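Local structure of aldehyde dehydrogenase (Listeria monocytogenes, 3K9D) at residues A235-L240 / R272-H277. The protein probably oxidises aldehydes, passing the electrons to NAD or NADP. Residues are numbered along the deposited sequence; the frame is centred on the assembly and turned at random.
Sequences AVKHIL and RKQGAH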
# COMPACT_ATOMS: atom_id res chain seq x y z
N ALA A 235 13.62 33.68 2.88
CA ALA A 235 13.18 32.80 1.79
C ALA A 235 14.35 32.43 0.90
O ALA A 235 14.51 31.27 0.55
CB ALA A 235 12.04 33.42 0.96
N VAL A 236 15.18 33.42 0.56
CA VAL A 236 16.39 33.19 -0.21
C VAL A 236 17.37 32.26 0.53
O VAL A 236 17.90 31.33 -0.07
CB VAL A 236 17.06 34.53 -0.65
CG1 VAL A 236 18.38 34.27 -1.33
CG2 VAL A 236 16.14 35.30 -1.61
N LYS A 237 17.59 32.51 1.83
CA LYS A 237 18.52 31.70 2.65
C LYS A 237 18.07 30.25 2.71
O LYS A 237 18.87 29.34 2.58
CB LYS A 237 18.62 32.29 4.07
CG LYS A 237 19.52 31.53 5.03
CD LYS A 237 19.22 31.95 6.47
CE LYS A 237 20.02 31.12 7.47
NZ LYS A 237 19.53 29.70 7.55
N HIS A 238 16.77 30.04 2.91
CA HIS A 238 16.20 28.69 2.92
C HIS A 238 16.39 27.94 1.59
O HIS A 238 16.85 26.81 1.58
CB HIS A 238 14.73 28.72 3.33
CG HIS A 238 14.50 28.96 4.79
ND1 HIS A 238 13.27 29.30 5.31
CD2 HIS A 238 15.35 28.88 5.85
CE1 HIS A 238 13.37 29.44 6.62
NE2 HIS A 238 14.62 29.19 6.97
N ILE A 239 16.09 28.61 0.49
CA ILE A 239 16.20 28.01 -0.85
C ILE A 239 17.66 27.67 -1.14
O ILE A 239 17.97 26.62 -1.68
CB ILE A 239 15.61 28.96 -1.94
CG1 ILE A 239 14.10 29.12 -1.75
CG2 ILE A 239 15.93 28.46 -3.36
CD1 ILE A 239 13.44 30.18 -2.61
N LEU A 240 18.57 28.57 -0.75
CA LEU A 240 20.00 28.33 -0.91
C LEU A 240 20.50 27.23 0.02
O LEU A 240 21.29 26.40 -0.41
CB LEU A 240 20.83 29.61 -0.74
CG LEU A 240 20.51 30.71 -1.77
CD1 LEU A 240 21.39 31.91 -1.51
CD2 LEU A 240 20.72 30.20 -3.20
N ARG A 272 21.02 37.50 -5.61
CA ARG A 272 22.38 38.02 -5.90
C ARG A 272 23.27 38.32 -4.70
O ARG A 272 24.42 37.89 -4.66
CB ARG A 272 22.30 39.24 -6.80
CG ARG A 272 22.20 38.87 -8.24
CD ARG A 272 21.93 40.06 -9.14
NE ARG A 272 21.93 39.61 -10.52
CZ ARG A 272 21.26 40.18 -11.52
NH1 ARG A 272 20.50 41.24 -11.31
NH2 ARG A 272 21.35 39.66 -12.73
N LYS A 273 22.73 39.07 -3.73
CA LYS A 273 23.40 39.37 -2.46
C LYS A 273 23.90 38.12 -1.72
O LYS A 273 25.00 38.11 -1.14
CB LYS A 273 22.44 40.16 -1.55
CG LYS A 273 23.12 40.96 -0.45
CD LYS A 273 22.18 41.36 0.65
CE LYS A 273 23.00 41.77 1.87
NZ LYS A 273 22.25 41.87 3.15
N GLN A 274 23.10 37.06 -1.77
CA GLN A 274 23.41 35.83 -1.03
C GLN A 274 24.17 34.78 -1.85
O GLN A 274 24.37 33.65 -1.38
CB GLN A 274 22.11 35.24 -0.48
CG GLN A 274 21.50 36.02 0.67
CD GLN A 274 20.44 35.21 1.43
OE1 GLN A 274 20.66 34.06 1.79
NE2 GLN A 274 19.32 35.84 1.70
N GLY A 275 24.56 35.13 -3.06
CA GLY A 275 25.53 34.33 -3.84
C GLY A 275 25.04 33.65 -5.10
O GLY A 275 25.80 32.92 -5.74
N ALA A 276 23.78 33.87 -5.46
CA ALA A 276 23.21 33.31 -6.69
C ALA A 276 23.67 34.06 -7.95
O ALA A 276 23.78 35.29 -7.96
CB ALA A 276 21.70 33.27 -6.62
N HIS A 277 23.95 33.28 -9.00
CA HIS A 277 24.34 33.78 -10.29
C HIS A 277 23.28 33.50 -11.35
O HIS A 277 22.99 32.35 -11.66
CB HIS A 277 25.66 33.16 -10.74
CG HIS A 277 26.24 33.79 -11.97
ND1 HIS A 277 26.58 35.13 -12.03
CD2 HIS A 277 26.56 33.27 -13.17
CE1 HIS A 277 27.08 35.40 -13.22
NE2 HIS A 277 27.09 34.28 -13.93
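In the domain built on the seven-stranded parallel sheet, the catalytic domain in aldehyde dehydrogenases, helix 232-243 meets the Schellman turn that ends helix 261-273: Gln274 reaches across to Val236, Lys237 and Leu240. Gln274, the first residue to leave helical backbone angles, has CG anti to its carbonyl carbon (chi1 -72°) and runs extended from there, a side chain long enough to carry its amide to the other helix. Val236 offers apolar surface to that amide, with CG1 3.6 Å from Gln274 CD and CB 3.5 Å from Gln274 NE2. At the amide's other end, Gln274 OE1 comes within 3.3 Å of Lys237 CA; the nearby Lys237 N is poorly angled for a hydrogen bond. One methyl of Leu240, CD1, rests on Gln274 CB at 3.6 Å and on Gln274 O at 3.5 Å. Gly275 accepts the positive phi (113°) of the Schellman motif, closed by Ala276 N to Phe271 O and Gly275 N to Arg272 O. Lys237 gives aliphatic CB to the contact, then leads away and bends at its end (chi4 -71°), its amine salt-bridged to Asp241 and to Glu451 and Glu453 of the second subunit. Across the two segments the contact is thus one of van der Waals fit, whereas the glutamine amide is held from outside them: Gln274 NE2 has two acceptors, Pro233 O and Glu270 OE2, which supports placing nitrogen there.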